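Side-chain contacts in Nrps/pks (Streptomyces albus, PDB 4OPF), which forms ketosynthase domain KS8 of OzmH, an "AT-less" type I polyketide synthase, and probably handles the acyl chain during oxazolomycin assembly: residues Gly20-Asp23 and Leu24-Trp28; Leu232-Leu235 and Ala236-Glu239; Asn295-Ser299 and Gln300-Leu304; Glu338-Ala341 and Gly342-Thr346. One frame throughout, in Å; residues are numbered along the deposited sequence.

Contact 1 of 4, residues Gly20-Asp23 and Leu24-Trp28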
loop_
_atom_site.group_PDB
_atom_site.type_symbol
_atom_site.label_atom_id
_atom_site.label_comp_id
_atom_site.label_asym_id
_atom_site.label_seq_id
_atom_site.Cartn_x
_atom_site.Cartn_y
_atom_site.Cartn_z
ATOM N N GLY A 20 25.221 13.765 9.313
ATOM C CA GLY A 20 26.407 14.319 8.686
ATOM C C GLY A 20 26.133 14.903 7.317
ATOM O O GLY A 20 27.067 15.308 6.641
ATOM N N ALA A 21 24.860 14.982 6.882
ATOM C CA ALA A 21 24.565 15.406 5.503
ATOM C C ALA A 21 23.249 16.182 5.379
ATOM O O ALA A 21 22.230 15.573 5.083
ATOM C CB ALA A 21 24.527 14.166 4.611
ATOM N N PRO A 22 23.281 17.520 5.553
ATOM C CA PRO A 22 22.069 18.340 5.502
ATOM C C PRO A 22 21.351 18.437 4.170
ATOM O O PRO A 22 20.220 18.891 4.143
ATOM C CB PRO A 22 22.561 19.766 5.875
ATOM C CG PRO A 22 23.920 19.571 6.484
ATOM C CD PRO A 22 24.483 18.339 5.842
ATOM N N ASP A 23 21.976 18.020 3.078
ATOM C CA ASP A 23 21.332 18.014 1.770
ATOM C C ASP A 23 22.095 16.994 0.928
ATOM O O ASP A 23 23.069 16.422 1.413
ATOM C CB ASP A 23 21.334 19.428 1.151
ATOM C CG ASP A 23 22.780 19.967 0.819
ATOM O OD1 ASP A 23 23.777 19.231 0.621
ATOM O OD2 ASP A 23 22.925 21.185 0.716
ATOM N N LEU A 24 21.672 16.750 -0.305
ATOM C CA LEU A 24 22.214 15.685 -1.102
ATOM C C LEU A 24 23.654 15.927 -1.592
ATOM O O LEU A 24 24.370 14.992 -1.892
ATOM C CB LEU A 24 21.308 15.374 -2.285
ATOM C CG LEU A 24 19.979 14.760 -1.827
ATOM C CD1 LEU A 24 19.276 14.158 -2.991
ATOM C CD2 LEU A 24 20.092 13.697 -0.739
ATOM N N ASP A 25 24.063 17.168 -1.706
ATOM C CA ASP A 25 25.425 17.456 -2.071
ATOM C C ASP A 25 26.330 17.057 -0.913
ATOM O O ASP A 25 27.369 16.471 -1.137
ATOM C CB ASP A 25 25.571 18.940 -2.459
ATOM C CG ASP A 25 24.972 19.238 -3.845
ATOM O OD1 ASP A 25 24.701 18.307 -4.631
ATOM O OD2 ASP A 25 24.765 20.412 -4.156
ATOM N N ALA A 26 25.925 17.352 0.317
ATOM C CA ALA A 26 26.689 16.926 1.455
ATOM C C ALA A 26 26.637 15.386 1.613
ATOM O O ALA A 26 27.596 14.763 2.051
ATOM C CB ALA A 26 26.236 17.651 2.722
ATOM N N TYR A 27 25.516 14.764 1.262
ATOM C CA TYR A 27 25.422 13.337 1.322
ATOM C C TYR A 27 26.428 12.703 0.327
ATOM O O TYR A 27 27.102 11.747 0.650
ATOM C CB TYR A 27 23.980 12.906 1.051
ATOM C CG TYR A 27 23.648 11.479 1.285
ATOM C CD1 TYR A 27 24.033 10.816 2.425
ATOM C CD2 TYR A 27 22.858 10.808 0.389
ATOM C CE1 TYR A 27 23.686 9.472 2.619
ATOM C CE2 TYR A 27 22.438 9.518 0.592
ATOM C CZ TYR A 27 22.854 8.847 1.712
ATOM O OH TYR A 27 22.447 7.521 1.842
ATOM N N TRP A 28 26.498 13.217 -0.877
ATOM C CA TRP A 28 27.432 12.735 -1.847
ATOM C C TRP A 28 28.861 12.923 -1.371
ATOM O O TRP A 28 29.635 12.031 -1.507
ATOM C CB TRP A 28 27.251 13.416 -3.193
ATOM C CG TRP A 28 28.261 12.949 -4.184
ATOM C CD1 TRP A 28 29.295 13.682 -4.714
ATOM C CD2 TRP A 28 28.411 11.620 -4.692
ATOM N NE1 TRP A 28 30.045 12.876 -5.552
ATOM C CE2 TRP A 28 29.508 11.622 -5.570
ATOM C CE3 TRP A 28 27.682 10.443 -4.536
ATOM C CZ2 TRP A 28 29.915 10.492 -6.251
ATOM C CZ3 TRP A 28 28.048 9.319 -5.268
ATOM C CH2 TRP A 28 29.169 9.345 -6.075
HETATM O O HOH W 1 29.169 15.773 4.130
#
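An N-cap begins helix 24-33: Asp23 turns its carboxylate over the first turn and grips the amide of Ala26. Asp23 OD1 accepts a hydrogen bond from Ala26 N at 2.9 Å along a nearly straight path (165°), and the donor meets this oxygen almost in line with its C-O bond. The carboxylate gets there because CG stands between the backbone N and the carbonyl carbon (chi1 65°), which folds the side chain over the helix start. The main chain of the same residue supplies the next link, Asp23 O accepting from Tyr27 N at 3.0 Å in the carbonyl plane, so Asp23 holds two successive amides with two different oxygens. Capping by an aspartate here closes the loop that leads from strand 9-17 into the helix, and the negative group would be expected to interact favourably with the positive end of the helix dipole. Below the cap the loop packs on the helix through small apolar groups. Pro22 CD rests on the methyl Ala26 CB at 3.6 Å, while Ala21 CB lies 3.8 Å from Tyr27 CB and 4.0 Å from Tyr27 CD1, oblique to the ring. Tyr27 carries its ring away from the loop, CG being anti to the backbone N (chi1 -170°), and its hydroxyl is hydrogen-bonded to Ala341 O of helix 338-352. A water donates to Ala26 O at 2.8 Å and more weakly to Gly20 O, linking the loop to the first turn of the helix.

Contact 2 of 4, residues Leu232-Leu235 and Ala236-Glu239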
loop_
_atom_site.group_PDB
_atom_site.type_symbol
_atom_site.label_atom_id
_atom_site.label_comp_id
_atom_site.label_asym_id
_atom_site.label_seq_id
_atom_site.Cartn_x
_atom_site.Cartn_y
_atom_site.Cartn_z
ATOM N N LEU A 232 8.838 10.899 -9.095
ATOM C CA LEU A 232 8.869 9.931 -10.179
ATOM C C LEU A 232 7.831 10.180 -11.244
ATOM O O LEU A 232 6.696 10.559 -10.946
ATOM C CB LEU A 232 8.593 8.568 -9.625
ATOM C CG LEU A 232 9.409 8.109 -8.432
ATOM C CD1 LEU A 232 9.006 6.715 -8.003
ATOM C CD2 LEU A 232 10.895 8.111 -8.721
ATOM N N LYS A 233 8.196 9.917 -12.478
ATOM C CA LYS A 233 7.275 9.964 -13.628
ATOM C C LYS A 233 7.649 8.829 -14.611
ATOM O O LYS A 233 8.803 8.428 -14.673
ATOM C CB LYS A 233 7.475 11.254 -14.410
ATOM C CG LYS A 233 6.960 12.497 -13.747
ATOM C CD LYS A 233 7.277 13.782 -14.518
ATOM C CE LYS A 233 6.506 13.882 -15.811
ATOM N NZ LYS A 233 6.381 15.334 -16.138
ATOM N N PRO A 234 6.733 8.428 -15.462
ATOM C CA PRO A 234 7.102 7.474 -16.516
ATOM C C PRO A 234 8.200 8.094 -17.399
ATOM O O PRO A 234 8.155 9.310 -17.696
ATOM C CB PRO A 234 5.791 7.330 -17.318
ATOM C CG PRO A 234 4.689 7.765 -16.369
ATOM C CD PRO A 234 5.339 8.882 -15.590
ATOM N N LEU A 235 9.209 7.314 -17.746
ATOM C CA LEU A 235 10.350 7.849 -18.528
ATOM C C LEU A 235 9.939 8.558 -19.820
ATOM O O LEU A 235 10.443 9.634 -20.117
ATOM C CB LEU A 235 11.343 6.762 -18.850
ATOM C CG LEU A 235 12.581 7.156 -19.661
ATOM C CD1 LEU A 235 13.390 8.237 -18.955
ATOM C CD2 LEU A 235 13.495 5.944 -19.925
ATOM N N ALA A 236 9.033 7.985 -20.607
ATOM C CA ALA A 236 8.678 8.661 -21.873
ATOM C C ALA A 236 8.046 10.012 -21.600
ATOM O O ALA A 236 8.299 10.973 -22.328
ATOM C CB ALA A 236 7.752 7.793 -22.711
ATOM N N ALA A 237 7.270 10.126 -20.515
ATOM C CA ALA A 237 6.652 11.410 -20.175
ATOM C C ALA A 237 7.717 12.423 -19.728
ATOM O O ALA A 237 7.667 13.601 -20.108
ATOM C CB ALA A 237 5.561 11.256 -19.098
ATOM N N ALA A 238 8.678 11.967 -18.939
ATOM C CA ALA A 238 9.759 12.846 -18.493
ATOM C C ALA A 238 10.568 13.370 -19.695
ATOM O O ALA A 238 10.947 14.537 -19.738
ATOM C CB ALA A 238 10.683 12.100 -17.593
ATOM N N GLU A 239 10.851 12.486 -20.645
ATOM C CA GLU A 239 11.656 12.852 -21.817
ATOM C C GLU A 239 10.921 13.850 -22.674
ATOM O O GLU A 239 11.472 14.881 -22.995
ATOM C CB GLU A 239 12.122 11.613 -22.602
ATOM C CG GLU A 239 13.332 11.014 -21.911
ATOM C CD GLU A 239 13.793 9.683 -22.461
ATOM O OE1 GLU A 239 13.023 9.044 -23.233
ATOM O OE2 GLU A 239 14.936 9.277 -22.094
#
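The flat carboxylate of Glu239 has the isobutyl group of Leu235 over one face: Leu235 CD1 sits 3.8 Å from Glu239 CD and 3.7 Å from Glu239 OE2, nearly straight above the plane, with Leu235 CG beside it at 4.0 Å from Glu239 CD. Leu235 reaches this position with CG anti to its own backbone N (chi1 180°), and the two side chains cross at a slant on the outside of helix 235-241. Beneath them the backbone closes the first turn, Glu239 N donating to Leu235 O at 2.9 Å and Ala238 N to Pro234 O at 3.0 Å. Pro234 is the N-cap, where strand 226-234 passes directly into the helix, and its CD faces Ala237 CB at 4.2 Å. With an alanine here instead of Leu235, the carboxylate of Glu239 would probably lose the apolar cover on that face and be freer to turn. Lys233 extends past the helix start, its CE 4.3 Å from Ala237 CB, before NZ forms a salt bridge with Asp243. The surface turn therefore pairs main-chain bonds with apolar contact against a carboxylate, and the lysine charge is met beyond the helix.

Contact 3 of 4, residues Asn295-Ser299 and Gln300-Leu304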
loop_
_atom_site.group_PDB
_atom_site.type_symbol
_atom_site.label_atom_id
_atom_site.label_comp_id
_atom_site.label_asym_id
_atom_site.label_seq_id
_atom_site.Cartn_x
_atom_site.Cartn_y
_atom_site.Cartn_z
ATOM N N ASN A 295 21.465 -5.372 1.841
ATOM C CA ASN A 295 20.683 -5.264 3.047
ATOM C C ASN A 295 21.526 -5.006 4.266
ATOM O O ASN A 295 21.217 -4.148 5.079
ATOM C CB ASN A 295 19.889 -6.515 3.271
ATOM C CG ASN A 295 18.984 -6.384 4.467
ATOM O OD1 ASN A 295 18.226 -5.439 4.572
ATOM N ND2 ASN A 295 19.120 -7.294 5.412
ATOM N N ALA A 296 22.589 -5.768 4.400
ATOM C CA ALA A 296 23.586 -5.510 5.417
ATOM C C ALA A 296 23.015 -5.531 6.810
ATOM O O ALA A 296 23.041 -4.557 7.539
ATOM C CB ALA A 296 24.304 -4.192 5.126
ATOM N N ALA A 297 22.501 -6.674 7.192
ATOM C CA ALA A 297 21.825 -6.799 8.480
ATOM C C ALA A 297 22.791 -6.548 9.635
ATOM O O ALA A 297 22.385 -6.049 10.643
ATOM C CB ALA A 297 21.211 -8.192 8.621
ATOM N N GLY A 298 24.050 -6.925 9.493
ATOM C CA GLY A 298 25.041 -6.720 10.538
ATOM C C GLY A 298 25.039 -7.843 11.564
ATOM O O GLY A 298 25.190 -7.632 12.770
ATOM N N SER A 299 24.871 -9.053 11.072
ATOM C CA SER A 299 24.910 -10.208 11.901
ATOM C C SER A 299 25.329 -11.364 10.990
ATOM O O SER A 299 24.934 -11.423 9.825
ATOM C CB SER A 299 23.532 -10.402 12.513
ATOM O OG SER A 299 23.624 -11.348 13.537
ATOM N N GLN A 300 26.188 -12.230 11.493
ATOM C CA GLN A 300 26.882 -13.225 10.696
ATOM C C GLN A 300 25.955 -14.104 9.865
ATOM O O GLN A 300 26.183 -14.319 8.672
ATOM C CB GLN A 300 27.706 -14.129 11.632
ATOM C CG GLN A 300 28.199 -15.454 11.047
ATOM C CD GLN A 300 29.584 -15.371 10.399
ATOM O OE1 GLN A 300 29.701 -15.470 9.176
ATOM N NE2 GLN A 300 30.640 -15.224 11.219
ATOM N N ILE A 301 24.940 -14.659 10.492
ATOM C CA ILE A 301 24.073 -15.608 9.766
ATOM C C ILE A 301 23.260 -14.975 8.646
ATOM O O ILE A 301 23.305 -15.467 7.524
ATOM C CB ILE A 301 23.201 -16.390 10.739
ATOM C CG1 ILE A 301 24.045 -17.552 11.210
ATOM C CG2 ILE A 301 21.887 -16.898 10.134
ATOM C CD1 ILE A 301 23.627 -17.977 12.569
ATOM N N PRO A 302 22.556 -13.876 8.927
ATOM C CA PRO A 302 21.853 -13.260 7.813
ATOM C C PRO A 302 22.806 -12.652 6.788
ATOM O O PRO A 302 22.499 -12.677 5.614
ATOM C CB PRO A 302 20.982 -12.189 8.459
ATOM C CG PRO A 302 21.369 -12.149 9.880
ATOM C CD PRO A 302 22.098 -13.393 10.230
ATOM N N ASP A 303 23.971 -12.149 7.202
ATOM C CA ASP A 303 24.888 -11.568 6.248
ATOM C C ASP A 303 25.434 -12.642 5.305
ATOM O O ASP A 303 25.569 -12.440 4.092
ATOM C CB ASP A 303 26.048 -10.899 6.975
ATOM C CG ASP A 303 25.660 -9.543 7.646
ATOM O OD1 ASP A 303 24.562 -8.992 7.387
ATOM O OD2 ASP A 303 26.498 -9.051 8.453
ATOM N N LEU A 304 25.778 -13.787 5.862
ATOM C CA LEU A 304 26.254 -14.882 5.044
ATOM C C LEU A 304 25.178 -15.372 4.073
ATOM O O LEU A 304 25.435 -15.648 2.916
ATOM C CB LEU A 304 26.675 -16.025 5.948
ATOM C CG LEU A 304 27.161 -17.267 5.228
ATOM C CD1 LEU A 304 28.412 -16.919 4.429
ATOM C CD2 LEU A 304 27.402 -18.399 6.234
#
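Asp303 reaches back from the first turn of helix 300-314 to the loop before it. Its CB lies beside Ser299 O, 3.1 Å away, the same carbonyl that accepts from Asp303 N at 2.9 Å in a bond running almost straight out from the C=O. CG stands anti to the carbonyl carbon of its own residue (chi1 -75°), which brings the carboxylate under the loop amides. There OD1 receives Gly298 N at 3.0 Å through its syn lone pair, and OD2 takes a weak, strongly bent bond from Ser299 N at 3.1 Å (122°). The N-H of Phe214, from another loop, also donates to OD2, so both oxygens of this buried carboxylate have amide partners. Replacing Asp303 by an alanine would probably leave the Gly298 amide without this acceptor and the loop less firmly tied to the helix. Pro302 adds apolar contact: its CG touches Ser299 CB at 3.8 Å and its CB meets the methyl Ala297 CB at 4.0 Å. Ser299 occupies the N-cap position without a capping bond from its hydroxyl. Glu306, one turn further on, holds the amides of Asn295 and Ala296, and Lys328 binds their carbonyls. By position, 295-299 corresponds to the HGTGT loop of ketosynthases, with Asn295 standing where the motif's histidine is usual; this is consistent with a domain that does not carry out normal chain elongation.

Contact 4 of 4, residues Glu338-Ala341 and Gly342-Thr346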
loop_
_atom_site.group_PDB
_atom_site.type_symbol
_atom_site.label_atom_id
_atom_site.label_comp_id
_atom_site.label_asym_id
_atom_site.label_seq_id
_atom_site.Cartn_x
_atom_site.Cartn_y
_atom_site.Cartn_z
ATOM N N GLU A 338 15.689 3.583 5.654
ATOM C CA GLU A 338 16.938 2.872 5.236
ATOM C C GLU A 338 16.945 2.673 3.746
ATOM O O GLU A 338 17.997 2.889 3.068
ATOM C CB GLU A 338 17.109 1.485 5.934
ATOM C CG GLU A 338 18.295 0.617 5.429
ATOM C CD GLU A 338 17.889 -0.585 4.546
ATOM O OE1 GLU A 338 17.797 -0.444 3.304
ATOM O OE2 GLU A 338 17.684 -1.702 5.075
ATOM N N GLY A 339 15.812 2.190 3.241
ATOM C CA GLY A 339 15.703 1.938 1.837
ATOM C C GLY A 339 15.902 3.206 1.044
ATOM O O GLY A 339 16.438 3.172 -0.072
ATOM N N ILE A 340 15.440 4.339 1.585
ATOM C CA ILE A 340 15.440 5.535 0.767
ATOM C C ILE A 340 16.868 6.089 0.778
ATOM O O ILE A 340 17.278 6.646 -0.211
ATOM C CB ILE A 340 14.364 6.619 1.167
ATOM C CG1 ILE A 340 14.184 7.597 0.013
ATOM C CG2 ILE A 340 14.775 7.407 2.357
ATOM C CD1 ILE A 340 13.397 6.964 -1.093
ATOM N N ALA A 341 17.605 5.938 1.868
ATOM C CA ALA A 341 19.023 6.290 1.895
ATOM C C ALA A 341 19.858 5.496 0.892
ATOM O O ALA A 341 20.704 6.050 0.187
ATOM C CB ALA A 341 19.578 6.104 3.273
ATOM N N GLY A 342 19.552 4.213 0.780
ATOM C CA GLY A 342 20.153 3.355 -0.178
ATOM C C GLY A 342 19.813 3.685 -1.595
ATOM O O GLY A 342 20.696 3.702 -2.423
ATOM N N VAL A 343 18.542 3.977 -1.895
ATOM C CA VAL A 343 18.153 4.318 -3.232
ATOM C C VAL A 343 18.794 5.630 -3.643
ATOM O O VAL A 343 19.297 5.732 -4.740
ATOM C CB VAL A 343 16.612 4.369 -3.352
ATOM C CG1 VAL A 343 16.154 5.047 -4.634
ATOM C CG2 VAL A 343 16.051 2.938 -3.299
ATOM N N ILE A 344 18.814 6.618 -2.763
ATOM C CA ILE A 344 19.396 7.937 -3.101
ATOM C C ILE A 344 20.925 7.805 -3.352
ATOM O O ILE A 344 21.442 8.356 -4.333
ATOM C CB ILE A 344 19.077 8.990 -2.016
ATOM C CG1 ILE A 344 17.562 9.320 -2.098
ATOM C CG2 ILE A 344 19.913 10.254 -2.173
ATOM C CD1 ILE A 344 17.055 10.218 -1.003
ATOM N N LYS A 345 21.600 7.036 -2.515
ATOM C CA LYS A 345 23.015 6.724 -2.717
ATOM C C LYS A 345 23.283 6.153 -4.107
ATOM O O LYS A 345 24.140 6.617 -4.837
ATOM C CB LYS A 345 23.535 5.726 -1.674
ATOM C CG LYS A 345 24.839 5.037 -2.104
ATOM C CD LYS A 345 25.388 4.162 -0.990
ATOM C CE LYS A 345 26.391 3.175 -1.533
ATOM N NZ LYS A 345 26.866 2.297 -0.411
ATOM N N THR A 346 22.536 5.140 -4.453
ATOM C CA THR A 346 22.682 4.501 -5.753
ATOM C C THR A 346 22.351 5.427 -6.912
ATOM O O THR A 346 23.036 5.370 -7.907
ATOM C CB THR A 346 21.775 3.279 -5.813
ATOM O OG1 THR A 346 22.186 2.395 -4.773
ATOM C CG2 THR A 346 21.967 2.567 -7.071
#
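Glu338 to Ala341 offer their carbonyls in turn to the amides of Gly342 to Lys345, in regular alpha-helical i to i+4 bonds with each donor somewhat out of the carbonyl plane. Ile340 O is bonded to Ile344 N at 3.0 Å, and the side chain of Ile344 folds back over the same oxygen, its CG1 3.3 Å away. With CG1 anti to the carbonyl carbon (chi1 -71°), Ile344 brings CD1 to within 4.0 Å of Ile340 CG1, a slanting apolar contact on the flank of helix 338-352 that packs against Leu230 of strand 226-234. Val343 likewise sets a methyl beside the carbonyl it bonds to, Val343 CG2 lying 3.3 Å from Gly339 O. On the next turn Gly342 O is held twice by one residue, by Thr346 N at 3.1 Å and by Thr346 OG1, also at 3.1 Å. The two donors come from opposite faces of the carbonyl plane, and the second fixes the rotation of the threonine while satisfying its buried hydroxyl proton. Ala341 O accepts from Lys345 N. Lys345 then extends away from the helix to a salt bridge with Glu293 and a bond from NZ to the hydroxyl of Tyr291. This is a buried helix in the core of the thiolase-type ketosynthase fold, with helix 24-33 against it at Ile344 and Lys345. Here a helix carbonyl takes up the polar hydrogen of threonine, and the single lysine charge is probably neutralised by its glutamate partner, leaving isoleucine and valine to pack on strand 226-234.

Contact 4 is the buried one, its centre only about 3 Å from that of the chain, while contact 2 is a surface turn and contacts 1 and 3 are partly buried. Contacts 1, 2 and 3 each join a helix start to what precedes it, but differently: an aspartate caps from the loop in contact 1, an aspartate reaches back from the helix in contact 3, and contact 2 relies on main-chain bonds. Contact 4 lies within a single helix, met by helix 24-33 of contact 1, Leu24 CD2 packing 3.7 Å from Ile344 CG2, and by the loop of contact 3 through Asn295. Strand 226-234, which ends in contact 2, also packs on that helix through Leu230.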